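Local coordinates for lysin (Bacillus phage PBC5, PDB 6ILU), which probably binds the cell wall of Bacillus hosts through the SH3b-type cell-wall-binding domain of a phage endolysin, at residues Pro45-Ala50 with Asp78-Arg83; Ile61-Glu66 with Lys73-Asp78. One frame throughout, in Å; residues are numbered along the deposited sequence.

Interaction 1: Pro45-Ala50 with Asp78-Arg83; sequences PYKVFA and DWYKVR. With EDO (1,2-ethanediol), chain K; EDO (1,2-ethanediol), chain J; SO4 (sulfate ion), chain D.
The indole of Trp79 meets Val48 CG1 at CZ3, 4.5 Å away, a loose apolar touch that comes in obliquely to the ring. At the edge of the same indole, in its plane, sits the sulfate: its O1 is 3.6 Å from Trp79 CD1. Trp53 meets the indole as well, the two ring planes inclined by about 45°. The first torsion of Trp79 sets CG anti to the carbonyl carbon (chi1 -62°), and although its CB leaves the backbone away from Pro45-Ala50, the six-membered ring swings back to Val48. The phenol of Tyr80 supplies the second touch. Its OH lies 3.6 Å from Lys47 CE and 4.0 Å from Lys47 CD, and the two side chains cross at about a right angle. No hydrogen bond joins the two segments; Lys47 NZ instead has a weak, long ion pair with Glu10. Tyr80 and Val48 are buried, and both also pack on strand 13-17. Farther along Asp78-Arg83, groups probably from the crystallisation liquor bind Lys81 and Arg83. Lys81 NZ donates to sulfate O4 at 3.1 Å and also to Asn113, which itself binds the sulfate. At the edge of the Arg83 guanidinium, one ethanediol takes two bonds, from NE to O1 and a straighter one from NH2 to O2 at 168°. A second ethanediol, whose O1 lies at the edge of the Phe49 ring, donates from O2 to the carbonyl O of Phe49 (2.8 Å). Strand 75-84, broken at Tyr80, leads out of the lobe holding strand 46-52 and on into the second lobe against strand 135-138, so Trp79 and Tyr80 meet Val48 and Lys47 where the lobes join, consistent with a curled antiparallel SH3b-type fold.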
loop_
_atom_site.group_PDB
_atom_site.type_symbol
_atom_site.label_atom_id
_atom_site.label_comp_id
_atom_site.label_asym_id
_atom_site.label_seq_id
_atom_site.Cartn_x
_atom_site.Cartn_y
_atom_site.Cartn_z
ATOM N N PRO A 45 -0.752 -7.747 -14.342
ATOM C CA PRO A 45 -0.504 -7.203 -12.995
ATOM C C PRO A 45 -0.024 -5.737 -13.046
ATOM O O PRO A 45 0.800 -5.399 -13.903
ATOM C CB PRO A 45 0.597 -8.114 -12.440
ATOM C CG PRO A 45 0.523 -9.368 -13.240
ATOM C CD PRO A 45 0.055 -8.947 -14.623
ATOM N N TYR A 46 -0.540 -4.889 -12.150
ATOM C CA TYR A 46 -0.137 -3.491 -12.059
ATOM C C TYR A 46 0.439 -3.201 -10.682
ATOM O O TYR A 46 -0.186 -3.539 -9.690
ATOM C CB TYR A 46 -1.328 -2.564 -12.310
ATOM C CG TYR A 46 -1.825 -2.604 -13.755
ATOM C CD1 TYR A 46 -1.158 -1.912 -14.747
ATOM C CD2 TYR A 46 -2.960 -3.344 -14.094
ATOM C CE1 TYR A 46 -1.605 -1.936 -16.077
ATOM C CE2 TYR A 46 -3.423 -3.395 -15.422
ATOM C CZ TYR A 46 -2.736 -2.678 -16.400
ATOM O OH TYR A 46 -3.190 -2.742 -17.702
ATOM N N LYS A 47 1.604 -2.545 -10.623
ATOM C CA LYS A 47 2.162 -2.146 -9.336
ATOM C C LYS A 47 1.276 -1.079 -8.671
ATOM O O LYS A 47 0.736 -0.192 -9.338
ATOM C CB LYS A 47 3.596 -1.619 -9.494
ATOM C CG LYS A 47 4.302 -1.399 -8.115
ATOM C CD LYS A 47 5.832 -1.177 -8.277
ATOM C CE LYS A 47 6.497 -2.405 -8.888
ATOM N NZ LYS A 47 7.942 -2.142 -9.154
ATOM N N VAL A 48 1.069 -1.221 -7.366
ATOM C CA VAL A 48 0.300 -0.268 -6.572
ATOM C C VAL A 48 1.284 0.671 -5.861
ATOM O O VAL A 48 2.230 0.205 -5.191
ATOM C CB VAL A 48 -0.523 -1.010 -5.512
ATOM C CG1 VAL A 48 -1.232 -0.023 -4.606
ATOM C CG2 VAL A 48 -1.574 -1.960 -6.210
ATOM N N PHE A 49 1.046 1.977 -5.984
ATOM C CA PHE A 49 1.956 2.948 -5.402
ATOM C C PHE A 49 1.445 3.598 -4.122
ATOM O O PHE A 49 2.274 4.085 -3.332
ATOM C CB PHE A 49 2.306 4.024 -6.457
ATOM C CG PHE A 49 3.082 3.443 -7.590
ATOM C CD1 PHE A 49 2.456 3.088 -8.761
ATOM C CD2 PHE A 49 4.428 3.137 -7.426
ATOM C CE1 PHE A 49 3.173 2.464 -9.778
ATOM C CE2 PHE A 49 5.175 2.533 -8.451
ATOM C CZ PHE A 49 4.537 2.176 -9.628
ATOM N N ALA A 50 0.140 3.608 -3.912
ATOM C CA ALA A 50 -0.455 4.237 -2.733
ATOM C C ALA A 50 -1.820 3.664 -2.492
ATOM O O ALA A 50 -2.457 3.123 -3.412
ATOM C CB ALA A 50 -0.564 5.770 -2.889
ATOM N N ASP A 78 -1.862 -8.400 -4.032
ATOM C CA ASP A 78 -0.800 -9.051 -3.280
ATOM C C ASP A 78 0.001 -7.919 -2.653
ATOM O O ASP A 78 0.832 -7.276 -3.327
ATOM C CB ASP A 78 0.081 -9.935 -4.187
ATOM C CG ASP A 78 -0.659 -11.149 -4.754
ATOM O OD1 ASP A 78 -1.500 -11.770 -4.044
ATOM O OD2 ASP A 78 -0.347 -11.500 -5.917
ATOM N N TRP A 79 -0.286 -7.623 -1.386
ATOM C CA TRP A 79 0.395 -6.497 -0.712
ATOM C C TRP A 79 1.842 -6.866 -0.435
ATOM O O TRP A 79 2.175 -8.044 -0.172
ATOM C CB TRP A 79 -0.324 -6.155 0.587
ATOM C CG TRP A 79 -1.718 -5.713 0.378
ATOM C CD1 TRP A 79 -2.858 -6.473 0.565
ATOM C CD2 TRP A 79 -2.165 -4.431 -0.062
ATOM N NE1 TRP A 79 -3.969 -5.741 0.264
ATOM C CE2 TRP A 79 -3.581 -4.476 -0.120
ATOM C CE3 TRP A 79 -1.515 -3.248 -0.447
ATOM C CZ2 TRP A 79 -4.346 -3.394 -0.526
ATOM C CZ3 TRP A 79 -2.288 -2.160 -0.837
ATOM C CH2 TRP A 79 -3.688 -2.238 -0.887
ATOM N N TYR A 80 2.717 -5.875 -0.538
ATOM C CA TYR A 80 4.070 -6.063 -0.049
ATOM C C TYR A 80 4.029 -6.302 1.463
ATOM O O TYR A 80 3.199 -5.747 2.179
ATOM C CB TYR A 80 4.934 -4.854 -0.394
ATOM C CG TYR A 80 5.258 -4.734 -1.871
ATOM C CD1 TYR A 80 4.926 -5.742 -2.782
ATOM C CD2 TYR A 80 5.930 -3.600 -2.343
ATOM C CE1 TYR A 80 5.270 -5.626 -4.117
ATOM C CE2 TYR A 80 6.253 -3.471 -3.652
ATOM C CZ TYR A 80 5.918 -4.478 -4.547
ATOM O OH TYR A 80 6.252 -4.333 -5.875
ATOM N N LYS A 81 4.919 -7.179 1.928
ATOM C CA LYS A 81 4.971 -7.606 3.323
ATOM C C LYS A 81 6.141 -6.940 4.038
ATOM O O LYS A 81 7.287 -6.911 3.528
ATOM C CB LYS A 81 5.109 -9.143 3.414
ATOM C CG LYS A 81 4.030 -9.846 2.611
ATOM C CD LYS A 81 2.708 -9.738 3.318
ATOM C CE LYS A 81 1.605 -10.395 2.482
ATOM N NZ LYS A 81 0.334 -10.425 3.224
ATOM N N VAL A 82 5.832 -6.422 5.232
ATOM C CA VAL A 82 6.799 -5.664 6.028
ATOM C C VAL A 82 7.220 -6.497 7.223
ATOM O O VAL A 82 6.364 -6.948 7.994
ATOM C CB VAL A 82 6.186 -4.303 6.487
ATOM C CG1 VAL A 82 7.236 -3.447 7.247
ATOM C CG2 VAL A 82 5.646 -3.489 5.251
ATOM N N ARG A 83 8.532 -6.720 7.375
ATOM C CA ARG A 83 9.034 -7.522 8.499
ATOM C C ARG A 83 10.184 -6.814 9.156
ATOM O O ARG A 83 11.017 -6.246 8.466
ATOM C CB ARG A 83 9.484 -8.890 8.026
ATOM C CG ARG A 83 8.346 -9.783 7.538
ATOM C CD ARG A 83 8.969 -11.060 6.960
ATOM N NE ARG A 83 7.974 -11.984 6.420
ATOM C CZ ARG A 83 7.578 -11.996 5.151
ATOM N NH1 ARG A 83 8.073 -11.115 4.280
ATOM N NH2 ARG A 83 6.676 -12.896 4.748
HETATM C C1 EDO K . 7.272 -15.454 7.461
HETATM O O1 EDO K . 8.088 -14.504 8.177
HETATM C C2 EDO K . 5.817 -15.268 7.846
HETATM O O2 EDO K . 5.113 -14.813 6.685
HETATM C C1 EDO J . 7.165 4.363 -2.921
HETATM O O1 EDO J . 7.320 3.888 -4.267
HETATM C C2 EDO J . 5.689 4.708 -2.803
HETATM O O2 EDO J . 4.970 3.501 -3.085
HETATM S S SO4 D . -3.740 -10.288 2.817
HETATM O O1 SO4 D . -4.414 -9.464 1.810
HETATM O O2 SO4 D . -4.638 -11.356 3.242
HETATM O O3 SO4 D . -3.366 -9.484 3.972
HETATM O O4 SO4 D . -2.537 -10.898 2.263
#

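Interaction 2: Ile61-Glu66 with Lys73-Asp78; sequences ICLGGE and KHFTID
A purely apolar contact joins Ile61, within strand 60-62, and Leu63, just beyond it, to Phe75 and Ile77 on strand 75-84, with no hydrogen bond between the segments. Ile61 carries it through CD1. This methyl lies over one face of the Phe75 ring, 4.3 Å from the ring centroid and 26° off the normal, a CH-pi contact whose closest ring atom is CD2, 3.9 Å from Ile61 CD1. The same methyl meets Ile77 CD1 tip to tip at 3.9 Å, while Ile61 CG2 touches Ile77 CD1 at 4.0 Å, so the end of Ile77 rests against both branches of Ile61. That reach depends on an uncommon first torsion: CG1 of Ile61 stands between the backbone N and the carbonyl carbon (chi1 43°), and the chain then runs out extended to CD1. Phe75 and Ile77, two residues apart, point to the same side of strand 75-84, and Ala15 of strand 13-17 touches both of them and Ile61. Strands 60-62 and 75-84 are not paired here; their side chains meet on the inner side of the curled antiparallel sheet, consistent with the core of an SH3b barrel. Leu63 adds a looser touch, CD1 to Phe75 CZ at 4.3 Å, approaching obliquely, and it also packs on Tyr46 and Val48. After Leu63 the chain turns away through Gly64 and Gly65; there Gly64 N makes a weak hydrogen bond to Cys62 SG, 3.7 Å long, and Gly65 N bonds to the side chain of Gln68.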
loop_
_atom_site.group_PDB
_atom_site.type_symbol
_atom_site.label_atom_id
_atom_site.label_comp_id
_atom_site.label_asym_id
_atom_site.label_seq_id
_atom_site.Cartn_x
_atom_site.Cartn_y
_atom_site.Cartn_z
ATOM N N ILE A 61 -6.797 2.157 -4.628
ATOM C CA ILE A 61 -5.363 1.971 -4.817
ATOM C C ILE A 61 -4.940 2.809 -6.009
ATOM O O ILE A 61 -5.707 3.004 -6.933
ATOM C CB ILE A 61 -4.974 0.498 -5.085
ATOM C CG1 ILE A 61 -5.954 -0.158 -6.079
ATOM C CG2 ILE A 61 -4.929 -0.320 -3.763
ATOM C CD1 ILE A 61 -5.448 -1.540 -6.583
ATOM N N CYS A 62 -3.712 3.338 -5.942
ATOM C CA CYS A 62 -3.201 4.223 -6.971
ATOM C C CYS A 62 -2.233 3.445 -7.856
ATOM O O CYS A 62 -1.215 2.921 -7.358
ATOM C CB CYS A 62 -2.491 5.396 -6.323
ATOM S SG CYS A 62 -2.101 6.619 -7.658
ATOM N N LEU A 63 -2.529 3.360 -9.150
ATOM C CA LEU A 63 -1.657 2.619 -10.078
ATOM C C LEU A 63 -0.632 3.499 -10.794
ATOM O O LEU A 63 0.057 3.047 -11.701
ATOM C CB LEU A 63 -2.515 1.872 -11.135
ATOM C CG LEU A 63 -3.560 0.963 -10.489
ATOM C CD1 LEU A 63 -4.323 0.212 -11.572
ATOM C CD2 LEU A 63 -2.914 -0.025 -9.485
ATOM N N GLY A 64 -0.489 4.748 -10.370
ATOM C CA GLY A 64 0.490 5.624 -10.998
ATOM C C GLY A 64 0.523 6.949 -10.290
ATOM O O GLY A 64 1.235 7.133 -9.278
ATOM N N GLY A 65 -0.224 7.896 -10.830
ATOM C CA GLY A 65 -0.301 9.212 -10.245
ATOM C C GLY A 65 -1.751 9.602 -9.967
ATOM O O GLY A 65 -2.607 8.747 -9.848
ATOM N N GLU A 66 -1.989 10.901 -9.864
ATOM C CA GLU A 66 -3.287 11.422 -9.396
ATOM C C GLU A 66 -4.493 10.966 -10.167
ATOM O O GLU A 66 -5.569 10.918 -9.588
ATOM C CB GLU A 66 -3.309 12.959 -9.456
ATOM C CG GLU A 66 -2.556 13.665 -8.274
ATOM C CD GLU A 66 -2.910 15.127 -8.157
ATOM O OE1 GLU A 66 -3.465 15.756 -9.133
ATOM O OE2 GLU A 66 -2.561 15.710 -7.087
ATOM N N LYS A 73 -11.831 -3.143 -4.588
ATOM C CA LYS A 73 -12.764 -4.259 -4.745
ATOM C C LYS A 73 -12.739 -4.839 -6.179
ATOM O O LYS A 73 -13.225 -5.956 -6.386
ATOM C CB LYS A 73 -14.197 -3.811 -4.376
ATOM C CG LYS A 73 -14.771 -2.770 -5.292
ATOM C CD LYS A 73 -16.090 -2.236 -4.767
ATOM C CE LYS A 73 -16.556 -1.083 -5.648
ATOM N NZ LYS A 73 -17.964 -0.650 -5.351
ATOM N N HIS A 74 -12.139 -4.114 -7.122
ATOM C CA HIS A 74 -12.083 -4.596 -8.501
ATOM C C HIS A 74 -10.824 -5.415 -8.752
ATOM O O HIS A 74 -10.597 -5.818 -9.878
ATOM C CB HIS A 74 -12.140 -3.409 -9.499
ATOM C CG HIS A 74 -13.429 -2.644 -9.444
ATOM N ND1 HIS A 74 -14.650 -3.245 -9.203
ATOM C CD2 HIS A 74 -13.681 -1.321 -9.571
ATOM C CE1 HIS A 74 -15.601 -2.328 -9.210
ATOM N NE2 HIS A 74 -15.038 -1.147 -9.422
ATOM N N PHE A 75 -9.995 -5.621 -7.716
ATOM C CA PHE A 75 -8.710 -6.340 -7.883
ATOM C C PHE A 75 -8.472 -7.409 -6.840
ATOM O O PHE A 75 -9.063 -7.346 -5.767
ATOM C CB PHE A 75 -7.505 -5.359 -7.796
ATOM C CG PHE A 75 -7.552 -4.253 -8.821
ATOM C CD1 PHE A 75 -6.898 -4.402 -10.026
ATOM C CD2 PHE A 75 -8.322 -3.123 -8.601
ATOM C CE1 PHE A 75 -6.958 -3.399 -11.010
ATOM C CE2 PHE A 75 -8.435 -2.144 -9.568
ATOM C CZ PHE A 75 -7.721 -2.267 -10.772
ATOM N N THR A 76 -7.628 -8.400 -7.154
ATOM C CA THR A 76 -6.990 -9.186 -6.096
ATOM C C THR A 76 -5.612 -8.549 -5.909
ATOM O O THR A 76 -4.905 -8.245 -6.899
ATOM C CB THR A 76 -6.886 -10.683 -6.429
ATOM O OG1 THR A 76 -6.260 -10.843 -7.693
ATOM C CG2 THR A 76 -8.266 -11.286 -6.543
ATOM N N ILE A 77 -5.254 -8.249 -4.654
ATOM C CA ILE A 77 -4.038 -7.436 -4.396
ATOM C C ILE A 77 -3.094 -8.253 -3.544
ATOM O O ILE A 77 -3.513 -8.804 -2.508
ATOM C CB ILE A 77 -4.357 -6.117 -3.681
ATOM C CG1 ILE A 77 -5.385 -5.317 -4.509
ATOM C CG2 ILE A 77 -3.073 -5.297 -3.402
ATOM C CD1 ILE A 77 -6.043 -4.181 -3.732
ATOM N N ASP A 78 -1.862 -8.400 -4.032
ATOM C CA ASP A 78 -0.800 -9.051 -3.280
ATOM C C ASP A 78 0.001 -7.919 -2.653
ATOM O O ASP A 78 0.832 -7.276 -3.327
ATOM C CB ASP A 78 0.081 -9.935 -4.187
ATOM C CG ASP A 78 -0.659 -11.149 -4.754
ATOM O OD1 ASP A 78 -1.500 -11.770 -4.044
ATOM O OD2 ASP A 78 -0.347 -11.500 -5.917
#

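Interactions 1 and 2 lie with their centres about 9 Å apart and share strand 75-84, Asp78 belonging to both. Their other strands, 46-52 and 60-62, are neighbours in the sheet and are probably hydrogen-bonded at two places: Phe49 N to Cys62 O at 2.8 Å, and Cys62 N to Ala50 O at 2.8 Å. Side chains continue the connection. Trp79 CH2 packs on Ile61 CG2 at 3.7 Å, linking the indole of interaction 1 to the apolar cluster of interaction 2, and Leu63 CD2 approaches Lys47 O at 3.7 Å. The sulfate and both ethanediols contact interaction 1, where they probably reflect crystallisation rather than a cell-wall ligand.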